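Local coordinates for Endoglucanase(Endo-1,4-beta-glucanase)protein (Pseudomonas stutzeri, PDB 6R2J) that probably hydrolyses internal beta-1,4-glycosidic links of cellulose-like glucans, as a family 5 endoglucanase, and binds cellobiose, at residues D210-G215 with A219-N224; G251-P256 with D267-Y272; K82-A87 with E128-H133; A1-N6 with K93-M98. One frame throughout, in Å; residues are numbered along the deposited sequence.

Interaction 1: D210-G215 with A219-N224; sequences DDDFSG and AQTSRN. With BGC (beta-D-glucopyranose), chain E; BGC (beta-D-glucopyranose), chain B.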
loop_
_atom_site.group_PDB
_atom_site.type_symbol
_atom_site.label_atom_id
_atom_site.label_comp_id
_atom_site.label_asym_id
_atom_site.label_seq_id
_atom_site.Cartn_x
_atom_site.Cartn_y
_atom_site.Cartn_z
ATOM N N ASP A 210 17.867 2.125 2.395
ATOM C CA ASP A 210 18.975 2.995 2.018
ATOM C C ASP A 210 19.089 4.177 2.986
ATOM O O ASP A 210 18.189 4.462 3.793
ATOM C CB ASP A 210 18.950 3.433 0.546
ATOM C CG ASP A 210 17.610 3.957 0.087
ATOM O OD1 ASP A 210 16.611 3.744 0.795
ATOM O OD2 ASP A 210 17.543 4.563 -1.011
ATOM N N ASP A 211 20.254 4.849 2.904
ATOM C CA ASP A 211 20.691 5.785 3.932
ATOM C C ASP A 211 19.781 6.983 4.031
ATOM O O ASP A 211 19.725 7.629 5.087
ATOM C CB ASP A 211 22.057 6.307 3.564
ATOM C CG ASP A 211 23.141 5.304 3.774
ATOM O OD1 ASP A 211 22.854 4.157 4.180
ATOM O OD2 ASP A 211 24.321 5.691 3.601
ATOM N N ASP A 212 19.072 7.294 2.950
ATOM C CA ASP A 212 18.182 8.445 2.906
ATOM C C ASP A 212 16.725 8.036 3.004
ATOM O O ASP A 212 15.843 8.859 2.754
ATOM C CB ASP A 212 18.449 9.254 1.635
ATOM C CG ASP A 212 18.111 8.500 0.372
ATOM O OD1 ASP A 212 17.566 7.395 0.465
ATOM O OD2 ASP A 212 18.387 9.017 -0.728
ATOM N N PHE A 213 16.454 6.777 3.353
ATOM C CA PHE A 213 15.112 6.252 3.571
ATOM C C PHE A 213 14.256 6.181 2.289
ATOM O O PHE A 213 13.072 5.751 2.367
ATOM C CB PHE A 213 14.310 7.059 4.615
ATOM C CG PHE A 213 15.025 7.302 5.900
ATOM C CD1 PHE A 213 15.881 8.382 6.039
ATOM C CD2 PHE A 213 14.817 6.460 6.973
ATOM C CE1 PHE A 213 16.548 8.606 7.232
ATOM C CE2 PHE A 213 15.454 6.662 8.184
ATOM C CZ PHE A 213 16.321 7.742 8.323
ATOM N N SER A 214 14.787 6.561 1.114
ATOM C CA SER A 214 13.918 6.834 -0.032
ATOM C C SER A 214 13.483 5.586 -0.792
ATOM O O SER A 214 12.454 5.621 -1.474
ATOM C CB SER A 214 14.625 7.776 -1.007
ATOM O OG SER A 214 15.826 7.171 -1.476
ATOM N N GLY A 215 14.261 4.509 -0.754
ATOM C CA GLY A 215 13.966 3.380 -1.593
ATOM C C GLY A 215 14.450 3.516 -3.017
ATOM O O GLY A 215 14.160 2.627 -3.831
ATOM N N ALA A 219 23.759 4.492 -5.416
ATOM C CA ALA A 219 24.977 3.755 -5.082
ATOM C C ALA A 219 25.607 4.293 -3.798
ATOM O O ALA A 219 26.017 3.517 -2.926
ATOM C CB ALA A 219 25.984 3.813 -6.239
ATOM N N GLN A 220 25.708 5.611 -3.663
ATOM C CA GLN A 220 26.389 6.178 -2.505
ATOM C C GLN A 220 25.629 5.947 -1.196
ATOM O O GLN A 220 26.244 5.953 -0.126
ATOM C CB GLN A 220 26.682 7.664 -2.775
ATOM C CG GLN A 220 25.503 8.647 -2.506
ATOM C CD GLN A 220 24.579 8.868 -3.707
ATOM O OE1 GLN A 220 24.475 8.017 -4.610
ATOM N NE2 GLN A 220 23.890 10.011 -3.709
ATOM N N THR A 221 24.322 5.715 -1.264
ATOM C CA THR A 221 23.489 5.610 -0.080
ATOM C C THR A 221 23.110 4.171 0.233
ATOM O O THR A 221 22.296 3.930 1.145
ATOM C CB THR A 221 22.222 6.433 -0.290
ATOM O OG1 THR A 221 21.437 5.825 -1.323
ATOM C CG2 THR A 221 22.552 7.900 -0.691
ATOM N N SER A 222 23.675 3.213 -0.496
ATOM C CA SER A 222 23.317 1.811 -0.348
ATOM C C SER A 222 24.533 0.939 -0.103
ATOM O O SER A 222 24.447 -0.283 -0.294
ATOM C CB SER A 222 22.561 1.319 -1.581
ATOM O OG SER A 222 21.418 2.115 -1.842
ATOM N N ARG A 223 25.626 1.521 0.391
ATOM C CA ARG A 223 26.885 0.808 0.504
ATOM C C ARG A 223 27.065 0.101 1.834
ATOM O O ARG A 223 27.934 -0.774 1.937
ATOM C CB ARG A 223 28.052 1.770 0.322
ATOM C CG ARG A 223 27.984 2.502 -0.996
ATOM C CD ARG A 223 29.320 3.136 -1.311
ATOM N NE ARG A 223 29.397 4.486 -0.774
ATOM C CZ ARG A 223 30.530 5.144 -0.586
ATOM N NH1 ARG A 223 31.665 4.570 -0.907
ATOM N NH2 ARG A 223 30.532 6.374 -0.098
ATOM N N ASN A 224 26.279 0.434 2.842
ATOM C CA ASN A 224 26.456 -0.169 4.155
ATOM C C ASN A 224 25.095 -0.385 4.779
ATOM O O ASN A 224 24.662 0.405 5.621
ATOM C CB ASN A 224 27.320 0.700 5.056
ATOM C CG ASN A 224 28.777 0.298 5.030
ATOM O OD1 ASN A 224 29.654 1.140 4.873
ATOM N ND2 ASN A 224 29.042 -1.001 5.174
HETATM C C2 BGC E . 12.057 10.750 -1.226
HETATM C C3 BGC E . 11.285 10.040 -0.145
HETATM C C4 BGC E . 12.331 9.879 0.924
HETATM C C5 BGC E . 12.941 11.233 1.419
HETATM C C6 BGC E . 14.115 11.086 2.417
HETATM C C1 BGC E . 12.381 12.188 -0.780
HETATM O O1 BGC E . 12.923 13.026 -1.750
HETATM O O2 BGC E . 11.351 10.879 -2.451
HETATM O O3 BGC E . 10.848 8.707 -0.434
HETATM O O4 BGC E . 12.042 9.282 2.181
HETATM O O5 BGC E . 13.328 12.247 0.411
HETATM O O6 BGC E . 13.782 10.027 3.303
HETATM C C2 BGC B . 10.589 8.316 3.362
HETATM C C3 BGC B . 9.543 7.402 3.917
HETATM C C4 BGC B . 9.012 6.696 2.713
HETATM C C5 BGC B . 9.964 6.430 1.589
HETATM C C6 BGC B . 9.129 5.666 0.606
HETATM C C1 BGC B . 11.437 8.100 2.083
HETATM O O2 BGC B . 11.333 8.808 4.550
HETATM O O3 BGC B . 8.492 8.103 4.592
HETATM O O4 BGC B . 8.408 5.616 3.387
HETATM O O5 BGC B . 10.416 7.765 1.057
HETATM O O6 BGC B . 9.786 5.767 -0.685
HETATM O O HOH W 1 19.024 6.348 -2.238
HETATM O O HOH W 2 26.107 4.429 2.059
#
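Two type I beta turns, Asp210 to Phe213 and Ala219 to Ser222, are joined by one backbone bond, Asp211 N to Thr221 O (2.8 Å). Beside it, the side chains of Asp210 and Thr221 lie alongside one another, and Asp210 CB packs on Thr221 O at 3.4 Å. Water 1 bridges the two side chains, 2.6 Å from both Asp210 OD2 and Thr221 OG1, with a longer bond to Asp212 OD2. Asp210 OD2 also accepts from Tyr217 N, and Thr221 OG1 is also bonded to Met218 O. Water 2 repeats the bridge at the surface, donating to Asp211 OD2 and Gln220 O. Both segments belong to the long loop after strand 201-206 of the TIM barrel, whose inner turn lines the sugar pocket. There Asp212 OD1 is gripped twice from one face of its carboxylate plane, by Ser214 OG (2.6 Å) and by Ser214 N (3.0 Å), the latter closing an Asx turn. This places Ser214 CA 3.6 Å from C4 of the chain E glucose, whose O6 lies very close to Asp212 O. Asp210 OD1 takes Gly215 N at 2.9 Å on its syn lone pair. An alanine here would probably leave Gly215 N and Tyr217 N without their acceptors and water 1 without one of its mates.

Interaction 2: G251-P256 with D267-Y272; sequences GEYGIP and DNLLAY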
loop_
_atom_site.group_PDB
_atom_site.type_symbol
_atom_site.label_atom_id
_atom_site.label_comp_id
_atom_site.label_asym_id
_atom_site.label_seq_id
_atom_site.Cartn_x
_atom_site.Cartn_y
_atom_site.Cartn_z
ATOM N N GLY A 251 3.084 -1.018 4.136
ATOM C CA GLY A 251 2.561 -1.045 2.775
ATOM C C GLY A 251 3.587 -1.031 1.669
ATOM O O GLY A 251 3.243 -1.294 0.510
ATOM N N GLU A 252 4.810 -0.655 1.979
ATOM C CA GLU A 252 5.867 -0.774 0.995
ATOM C C GLU A 252 7.209 -1.002 1.665
ATOM O O GLU A 252 7.490 -0.449 2.723
ATOM C CB GLU A 252 6.086 0.493 0.195
ATOM C CG GLU A 252 4.960 0.866 -0.718
ATOM C CD GLU A 252 5.268 2.112 -1.493
ATOM O OE1 GLU A 252 6.478 2.486 -1.561
ATOM O OE2 GLU A 252 4.297 2.725 -1.994
ATOM N N TYR A 253 8.052 -1.763 0.974
ATOM C CA TYR A 253 9.405 -2.136 1.355
ATOM C C TYR A 253 9.877 -2.914 0.130
ATOM O O TYR A 253 9.062 -3.569 -0.527
ATOM C CB TYR A 253 9.432 -2.992 2.617
ATOM C CG TYR A 253 9.123 -4.435 2.384
ATOM C CD1 TYR A 253 7.804 -4.879 2.366
ATOM C CD2 TYR A 253 10.144 -5.355 2.192
ATOM C CE1 TYR A 253 7.517 -6.166 2.175
ATOM C CE2 TYR A 253 9.854 -6.672 1.980
ATOM C CZ TYR A 253 8.551 -7.077 1.955
ATOM O OH TYR A 253 8.291 -8.418 1.734
ATOM N N GLY A 254 11.165 -2.847 -0.215
ATOM C CA GLY A 254 11.681 -3.571 -1.366
ATOM C C GLY A 254 13.186 -3.484 -1.369
ATOM O O GLY A 254 13.772 -2.652 -0.674
ATOM N N ILE A 255 13.803 -4.367 -2.150
ATOM C CA ILE A 255 15.259 -4.410 -2.186
ATOM C C ILE A 255 15.721 -4.643 -3.613
ATOM O O ILE A 255 15.056 -5.302 -4.415
ATOM C CB ILE A 255 15.862 -5.519 -1.271
ATOM C CG1 ILE A 255 15.409 -6.915 -1.704
ATOM C CG2 ILE A 255 15.530 -5.325 0.184
ATOM C CD1 ILE A 255 16.006 -8.065 -0.875
ATOM N N PRO A 256 16.892 -4.088 -3.949
ATOM C CA PRO A 256 17.517 -4.463 -5.221
ATOM C C PRO A 256 18.050 -5.883 -5.181
ATOM O O PRO A 256 18.465 -6.389 -4.140
ATOM C CB PRO A 256 18.666 -3.455 -5.372
ATOM C CG PRO A 256 18.360 -2.323 -4.336
ATOM C CD PRO A 256 17.671 -3.052 -3.220
ATOM N N ASP A 267 14.944 -10.391 5.092
ATOM C CA ASP A 267 14.671 -11.574 5.904
ATOM C C ASP A 267 14.401 -11.210 7.368
ATOM O O ASP A 267 13.429 -11.676 7.974
ATOM C CB ASP A 267 15.868 -12.521 5.799
ATOM C CG ASP A 267 15.440 -13.992 5.781
ATOM O OD1 ASP A 267 14.714 -14.405 4.811
ATOM O OD2 ASP A 267 15.851 -14.724 6.726
ATOM N N ASN A 268 15.237 -10.364 7.948
ATOM C CA ASN A 268 15.030 -10.044 9.353
ATOM C C ASN A 268 13.812 -9.154 9.551
ATOM O O ASN A 268 13.135 -9.255 10.579
ATOM C CB ASN A 268 16.274 -9.369 9.895
ATOM C CG ASN A 268 17.442 -10.288 9.941
ATOM O OD1 ASN A 268 17.286 -11.483 10.214
ATOM N ND2 ASN A 268 18.632 -9.749 9.681
ATOM N N LEU A 269 13.537 -8.255 8.602
ATOM C CA LEU A 269 12.321 -7.450 8.699
ATOM C C LEU A 269 11.071 -8.331 8.679
ATOM O O LEU A 269 10.225 -8.242 9.571
ATOM C CB LEU A 269 12.282 -6.420 7.574
ATOM C CG LEU A 269 10.958 -5.687 7.449
ATOM C CD1 LEU A 269 10.681 -4.744 8.630
ATOM C CD2 LEU A 269 10.897 -4.942 6.097
ATOM N N LEU A 270 10.926 -9.176 7.658
ATOM C CA LEU A 270 9.742 -10.025 7.575
ATOM C C LEU A 270 9.591 -10.910 8.816
ATOM O O LEU A 270 8.468 -11.148 9.276
ATOM C CB LEU A 270 9.782 -10.855 6.288
ATOM C CG LEU A 270 9.534 -10.063 4.993
ATOM C CD1 LEU A 270 9.560 -11.001 3.751
ATOM C CD2 LEU A 270 8.232 -9.295 4.987
ATOM N N ALA A 271 10.709 -11.392 9.377
ATOM C CA ALA A 271 10.646 -12.208 10.583
ATOM C C ALA A 271 10.063 -11.411 11.736
ATOM O O ALA A 271 9.179 -11.890 12.456
ATOM C CB ALA A 271 12.052 -12.710 10.933
ATOM N N TYR A 272 10.534 -10.167 11.897
ATOM C CA TYR A 272 10.022 -9.261 12.918
ATOM C C TYR A 272 8.551 -8.941 12.692
ATOM O O TYR A 272 7.762 -8.882 13.640
ATOM C CB TYR A 272 10.840 -7.968 12.871
ATOM C CG TYR A 272 10.350 -6.872 13.776
ATOM C CD1 TYR A 272 10.268 -7.070 15.154
ATOM C CD2 TYR A 272 10.003 -5.618 13.263
ATOM C CE1 TYR A 272 9.834 -6.072 16.001
ATOM C CE2 TYR A 272 9.568 -4.594 14.106
ATOM C CZ TYR A 272 9.485 -4.828 15.473
ATOM O OH TYR A 272 9.069 -3.827 16.319
#
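The hydroxyl oxygen of Tyr253 is clasped by both methyls of Leu270, CD2 at 3.4 Å and CD1 at 3.5 Å, so across this contact it meets only hydrocarbon. Leu270 reaches it although its CB does not point at the strand: CG is anti to the carbonyl carbon (chi1 -72°) and the chain then extends toward the phenol. Tyr253 and Leu270 meet at about a right angle, and CD2 of the leucine also lies 3.8 Å from Tyr253 CZ. Nearer the backbone, Leu269 brings one methyl obliquely to the ring, CD2 standing 4.0 Å from Tyr253 CD2. The phenol therefore spans the gap between the two segments, touching one leucine near its root and the next at its tip. Tyr282 adds an edge-to-face contact to the ring, and Met266 and Ser280 pack on it too. A serine in place of Tyr253 would probably open a gap between the two leucines and the strand end, and leave Tyr282 without its ring partner. Glu252 points the other way, to Arg56, Tyr208 and the pocket residue Glu144. Such a division, with one residue turned to the sugar site and its neighbour to the covering helix 260-276, is typical of the end of a barrel strand in a (beta/alpha)8 fold.

Interaction 3: K82-A87 with E128-H133; sequences KTLDLA and ERFKGH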
loop_
_atom_site.group_PDB
_atom_site.type_symbol
_atom_site.label_atom_id
_atom_site.label_comp_id
_atom_site.label_asym_id
_atom_site.label_seq_id
_atom_site.Cartn_x
_atom_site.Cartn_y
_atom_site.Cartn_z
ATOM N N LYS A 82 -12.125 -4.756 -12.940
ATOM C CA LYS A 82 -11.453 -5.911 -13.504
ATOM C C LYS A 82 -10.361 -6.392 -12.565
ATOM O O LYS A 82 -10.241 -7.593 -12.302
ATOM C CB LYS A 82 -10.880 -5.536 -14.885
ATOM C CG LYS A 82 -9.923 -6.565 -15.474
ATOM C CD LYS A 82 -9.446 -6.236 -16.896
ATOM C CE LYS A 82 -8.415 -7.281 -17.349
ATOM N NZ LYS A 82 -7.752 -6.981 -18.662
ATOM N N THR A 83 -9.551 -5.453 -12.048
ATOM C CA THR A 83 -8.466 -5.788 -11.125
ATOM C C THR A 83 -9.019 -6.512 -9.904
ATOM O O THR A 83 -8.495 -7.555 -9.493
ATOM C CB THR A 83 -7.731 -4.498 -10.738
ATOM O OG1 THR A 83 -7.123 -3.951 -11.931
ATOM C CG2 THR A 83 -6.691 -4.754 -9.652
ATOM N N LEU A 84 -10.080 -5.956 -9.305
ATOM C CA LEU A 84 -10.697 -6.597 -8.150
ATOM C C LEU A 84 -11.296 -7.941 -8.533
ATOM O O LEU A 84 -11.239 -8.891 -7.747
ATOM C CB LEU A 84 -11.784 -5.703 -7.565
ATOM C CG LEU A 84 -11.456 -4.305 -7.055
ATOM C CD1 LEU A 84 -12.705 -3.508 -6.670
ATOM C CD2 LEU A 84 -10.504 -4.442 -5.872
ATOM N N ASP A 85 -11.877 -8.039 -9.734
ATOM C CA ASP A 85 -12.467 -9.305 -10.173
ATOM C C ASP A 85 -11.411 -10.390 -10.291
ATOM O O ASP A 85 -11.616 -11.534 -9.869
ATOM C CB ASP A 85 -13.126 -9.133 -11.537
ATOM C CG ASP A 85 -14.445 -8.404 -11.473
ATOM O OD1 ASP A 85 -15.103 -8.434 -10.396
ATOM O OD2 ASP A 85 -14.804 -7.799 -12.522
ATOM N N LEU A 86 -10.288 -10.063 -10.941
ATOM C CA LEU A 86 -9.247 -11.056 -11.188
ATOM C C LEU A 86 -8.564 -11.454 -9.890
ATOM O O LEU A 86 -8.264 -12.635 -9.676
ATOM C CB LEU A 86 -8.243 -10.515 -12.219
ATOM C CG LEU A 86 -8.803 -10.292 -13.637
ATOM C CD1 LEU A 86 -7.780 -9.580 -14.459
ATOM C CD2 LEU A 86 -9.203 -11.596 -14.285
ATOM N N ALA A 87 -8.349 -10.484 -8.990
ATOM C CA ALA A 87 -7.831 -10.812 -7.661
ATOM C C ALA A 87 -8.736 -11.816 -6.965
ATOM O O ALA A 87 -8.275 -12.866 -6.496
ATOM C CB ALA A 87 -7.643 -9.537 -6.819
ATOM N N GLU A 128 -18.938 3.931 -3.394
ATOM C CA GLU A 128 -20.193 3.523 -4.019
ATOM C C GLU A 128 -19.951 2.561 -5.176
ATOM O O GLU A 128 -20.740 1.641 -5.396
ATOM C CB GLU A 128 -20.941 4.760 -4.539
ATOM C CG GLU A 128 -21.587 5.686 -3.474
ATOM C CD GLU A 128 -22.033 7.043 -4.061
ATOM O OE1 GLU A 128 -22.266 7.116 -5.283
ATOM O OE2 GLU A 128 -22.148 8.044 -3.315
ATOM N N ARG A 129 -18.864 2.742 -5.919
ATOM C CA ARG A 129 -18.613 1.851 -7.050
ATOM C C ARG A 129 -18.150 0.454 -6.608
ATOM O O ARG A 129 -18.465 -0.544 -7.276
ATOM C CB ARG A 129 -17.555 2.461 -7.971
ATOM C CG ARG A 129 -17.835 3.845 -8.554
ATOM C CD ARG A 129 -19.009 3.835 -9.539
ATOM N NE ARG A 129 -19.268 5.203 -9.983
ATOM C CZ ARG A 129 -19.084 5.637 -11.227
ATOM N NH1 ARG A 129 -18.670 4.784 -12.168
ATOM N NH2 ARG A 129 -19.313 6.903 -11.550
ATOM N N PHE A 130 -17.359 0.355 -5.521
ATOM C CA PHE A 130 -16.706 -0.909 -5.154
ATOM C C PHE A 130 -17.218 -1.561 -3.873
ATOM O O PHE A 130 -16.832 -2.696 -3.578
ATOM C CB PHE A 130 -15.183 -0.723 -5.069
ATOM C CG PHE A 130 -14.583 -0.105 -6.295
ATOM C CD1 PHE A 130 -14.675 -0.722 -7.502
ATOM C CD2 PHE A 130 -13.923 1.101 -6.229
ATOM C CE1 PHE A 130 -14.090 -0.134 -8.646
ATOM C CE2 PHE A 130 -13.360 1.693 -7.348
ATOM C CZ PHE A 130 -13.439 1.070 -8.561
ATOM N N LYS A 131 -18.112 -0.913 -3.148
ATOM C CA LYS A 131 -18.782 -1.480 -1.983
ATOM C C LYS A 131 -19.227 -2.918 -2.219
ATOM O O LYS A 131 -20.011 -3.206 -3.136
ATOM C CB LYS A 131 -19.999 -0.592 -1.655
ATOM C CG LYS A 131 -20.932 -1.061 -0.520
ATOM C CD LYS A 131 -22.179 -0.151 -0.405
ATOM C CE LYS A 131 -23.132 -0.590 0.755
ATOM N NZ LYS A 131 -24.292 -1.455 0.290
ATOM N N GLY A 132 -18.731 -3.815 -1.380
ATOM C CA GLY A 132 -19.187 -5.188 -1.385
ATOM C C GLY A 132 -18.443 -6.123 -2.311
ATOM O O GLY A 132 -18.806 -7.308 -2.394
ATOM N N HIS A 133 -17.428 -5.633 -3.009
ATOM C CA HIS A 133 -16.753 -6.461 -3.986
ATOM C C HIS A 133 -15.943 -7.526 -3.259
ATOM O O HIS A 133 -15.218 -7.205 -2.309
ATOM C CB HIS A 133 -15.837 -5.637 -4.891
ATOM C CG HIS A 133 -15.382 -6.408 -6.082
ATOM N ND1 HIS A 133 -14.617 -7.549 -5.974
ATOM C CD2 HIS A 133 -15.669 -6.270 -7.394
ATOM C CE1 HIS A 133 -14.433 -8.067 -7.172
ATOM N NE2 HIS A 133 -15.053 -7.304 -8.052
#
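His133 lies with one ring face against Leu84. Its CB stands 4.2 Å from Leu84 CD1, and with CG anti to the backbone N (chi1 -167°) the imidazole is carried across to helix 74-89. Leu84 CB sits over one ring face, 3.6 Å from the centroid and 11° off the normal, a clear CH-pi contact. Further out, CE1 approaches Leu84 O at 3.3 Å, while ND1 is bound to Gly135 N. At the tip, NE2 donates to Asp85 OD1 (2.6 Å); the oxygen lies near the ring plane, but the nitrogen comes from above the carboxylate plane. Bonds at both nitrogens fix the ring's rotation, and the carboxylate would be expected to polarise it. Leu84 CD1 meanwhile reaches Phe130 CD1 at 3.5 Å. The type II turn from Phe130 to His133 thus fastens the end of helix 116-130 to its neighbour, in the outer helical layer of the TIM barrel.

Interaction 4: A1-N6 with K93-M98; sequences ADWPVN and KVILDM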
loop_
_atom_site.group_PDB
_atom_site.type_symbol
_atom_site.label_atom_id
_atom_site.label_comp_id
_atom_site.label_asym_id
_atom_site.label_seq_id
_atom_site.Cartn_x
_atom_site.Cartn_y
_atom_site.Cartn_z
ATOM N N ALA A 1 -10.437 -7.091 9.455
ATOM C CA ALA A 1 -11.584 -7.986 9.808
ATOM C C ALA A 1 -11.517 -9.175 8.854
ATOM O O ALA A 1 -10.907 -10.207 9.187
ATOM C CB ALA A 1 -12.907 -7.272 9.682
ATOM N N ASP A 2 -12.126 -9.014 7.668
ATOM C CA ASP A 2 -12.166 -10.053 6.636
ATOM C C ASP A 2 -10.815 -10.170 5.944
ATOM O O ASP A 2 -10.753 -10.267 4.711
ATOM C CB ASP A 2 -13.243 -9.755 5.598
ATOM C CG ASP A 2 -14.595 -9.610 6.225
ATOM O OD1 ASP A 2 -14.654 -9.732 7.478
ATOM O OD2 ASP A 2 -15.578 -9.367 5.476
ATOM N N TRP A 3 -9.739 -10.174 6.737
ATOM C CA TRP A 3 -8.403 -10.281 6.187
ATOM C C TRP A 3 -8.229 -11.640 5.516
ATOM O O TRP A 3 -8.708 -12.654 6.035
ATOM C CB TRP A 3 -7.367 -10.119 7.296
ATOM C CG TRP A 3 -6.074 -9.671 6.758
ATOM C CD1 TRP A 3 -5.021 -10.455 6.382
ATOM C CD2 TRP A 3 -5.690 -8.324 6.495
ATOM N NE1 TRP A 3 -4.020 -9.680 5.871
ATOM C CE2 TRP A 3 -4.389 -8.363 5.946
ATOM C CE3 TRP A 3 -6.318 -7.082 6.672
ATOM C CZ2 TRP A 3 -3.689 -7.210 5.587
ATOM C CZ3 TRP A 3 -5.612 -5.928 6.324
ATOM C CH2 TRP A 3 -4.306 -6.010 5.786
ATOM N N PRO A 4 -7.561 -11.695 4.366
ATOM C CA PRO A 4 -7.373 -12.995 3.694
ATOM C C PRO A 4 -6.596 -13.946 4.592
ATOM O O PRO A 4 -5.772 -13.524 5.410
ATOM C CB PRO A 4 -6.593 -12.646 2.417
ATOM C CG PRO A 4 -6.020 -11.266 2.673
ATOM C CD PRO A 4 -6.938 -10.565 3.644
ATOM N N VAL A 5 -6.916 -15.234 4.471
ATOM C CA VAL A 5 -6.333 -16.277 5.305
ATOM C C VAL A 5 -5.513 -17.204 4.417
ATOM O O VAL A 5 -5.772 -17.338 3.221
ATOM C CB VAL A 5 -7.387 -17.078 6.103
ATOM C CG1 VAL A 5 -8.141 -16.192 7.065
ATOM C CG2 VAL A 5 -8.314 -17.767 5.139
ATOM N N ASN A 6 -4.495 -17.821 5.010
ATOM C CA ASN A 6 -3.710 -18.841 4.340
ATOM C C ASN A 6 -4.417 -20.190 4.443
ATOM O O ASN A 6 -5.176 -20.448 5.375
ATOM C CB ASN A 6 -2.327 -18.961 4.978
ATOM C CG ASN A 6 -1.462 -17.776 4.722
ATOM O OD1 ASN A 6 -1.730 -16.940 3.859
ATOM N ND2 ASN A 6 -0.407 -17.692 5.486
ATOM N N LYS A 93 -7.324 -10.592 -2.063
ATOM C CA LYS A 93 -8.048 -9.375 -1.714
ATOM C C LYS A 93 -7.107 -8.185 -1.873
ATOM O O LYS A 93 -5.898 -8.282 -1.634
ATOM C CB LYS A 93 -8.667 -9.460 -0.321
ATOM C CG LYS A 93 -9.658 -10.637 -0.187
ATOM C CD LYS A 93 -10.396 -10.623 1.151
ATOM C CE LYS A 93 -11.287 -11.852 1.296
ATOM N NZ LYS A 93 -11.929 -12.006 2.643
ATOM N N VAL A 94 -7.670 -7.069 -2.308
ATOM C CA VAL A 94 -6.890 -5.953 -2.824
ATOM C C VAL A 94 -7.085 -4.718 -1.958
ATOM O O VAL A 94 -8.201 -4.395 -1.547
ATOM C CB VAL A 94 -7.284 -5.656 -4.290
ATOM C CG1 VAL A 94 -6.571 -4.426 -4.820
ATOM C CG2 VAL A 94 -7.036 -6.905 -5.156
ATOM N N ILE A 95 -5.987 -4.011 -1.728
ATOM C CA ILE A 95 -5.998 -2.675 -1.148
ATOM C C ILE A 95 -5.866 -1.705 -2.313
ATOM O O ILE A 95 -4.804 -1.593 -2.932
ATOM C CB ILE A 95 -4.868 -2.503 -0.112
ATOM C CG1 ILE A 95 -4.991 -3.593 0.987
ATOM C CG2 ILE A 95 -4.861 -1.106 0.575
ATOM C CD1 ILE A 95 -3.958 -3.520 2.060
ATOM N N LEU A 96 -6.951 -0.996 -2.602
ATOM C CA LEU A 96 -6.895 0.087 -3.572
ATOM C C LEU A 96 -6.205 1.303 -2.964
ATOM O O LEU A 96 -6.620 1.811 -1.922
ATOM C CB LEU A 96 -8.291 0.463 -4.059
ATOM C CG LEU A 96 -8.973 -0.651 -4.858
ATOM C CD1 LEU A 96 -10.321 -0.137 -5.336
ATOM C CD2 LEU A 96 -8.141 -1.128 -6.022
ATOM N N ASP A 97 -5.152 1.780 -3.619
ATOM C CA ASP A 97 -4.275 2.801 -3.059
ATOM C C ASP A 97 -4.351 4.009 -3.967
ATOM O O ASP A 97 -3.878 3.949 -5.111
ATOM C CB ASP A 97 -2.849 2.244 -3.011
ATOM C CG ASP A 97 -1.763 3.323 -3.075
ATOM O OD1 ASP A 97 -1.977 4.468 -2.538
ATOM O OD2 ASP A 97 -0.730 2.976 -3.765
ATOM N N MET A 98 -4.929 5.110 -3.466
ATOM C CA MET A 98 -4.914 6.380 -4.194
ATOM C C MET A 98 -3.514 6.978 -4.031
ATOM O O MET A 98 -3.175 7.559 -2.997
ATOM C CB MET A 98 -5.992 7.335 -3.694
ATOM C CG MET A 98 -5.917 8.700 -4.358
ATOM S SD MET A 98 -7.294 9.822 -3.976
ATOM C CE MET A 98 -8.721 9.021 -4.718
HETATM O O HOH W 3 -10.730 -13.850 4.351
#
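Lys93 extends its chain to the N-terminal segment, where NZ donates to Asp2 O at 2.9 Å, tilted from the carbonyl plane. Water 3 accepts from the same ammonium (Lys93 NZ to water O, 2.8 Å) and donates to Trp3 O, so one carbonyl is held directly and the next through water. This holds for one of two deposited conformers of the lysine, so the grip is probably partial. Asp2 OD2 stays 5.3 Å from Lys93 NZ, too far for a salt bridge, although its charge may still favour the ammonium. Along the shaft, Lys93 CD passes 4.3 Å from Pro4 CD. Deeper in, Trp3 CH2 comes up to Ile95 CD1 at 4.5 Å, a loose apolar touch. In the next shell, the inverse gamma turn centred on Asp2 directs the carbonyl, and Pro4 CD sits over one face of the Trp3 indole, offset toward the rim and 3.2 Å above its plane. Trp3 NE1 is bound to Ala12 O, and Leu54, Leu137, Pro279 and Ile321 surround the ring. Lys93 and Ile95 point inward from their strand, so Trp3 and Pro4 close the N-terminal mouth of the parallel barrel, consistent with the bottom cover of many TIM barrels.

Overall arrangement
Interactions 3 and 4 touch: Leu84 and Ala87 of helix 74-89 pack on Val94, and Phe130 on Leu96, so strand 93-98 carries helices against its outer side and the N-terminal segment against inward residues at its beginning. Interaction 2 reaches the same sheet, at strand 248-252, and has no polar bond across its segments. Interaction 3 is also largely buried, with Asp85 at its edge, but adds a histidine-carboxylate bond, and interaction 4 mixes a lysine-carbonyl grip with apolar packing. Interaction 1 differs most: nearest the surface and only partly buried, about 37 Å centre to centre from interaction 3, it rests on backbone, carboxylates and waters, and alone holds pocket residues, Asp212, Phe213 and Ser214.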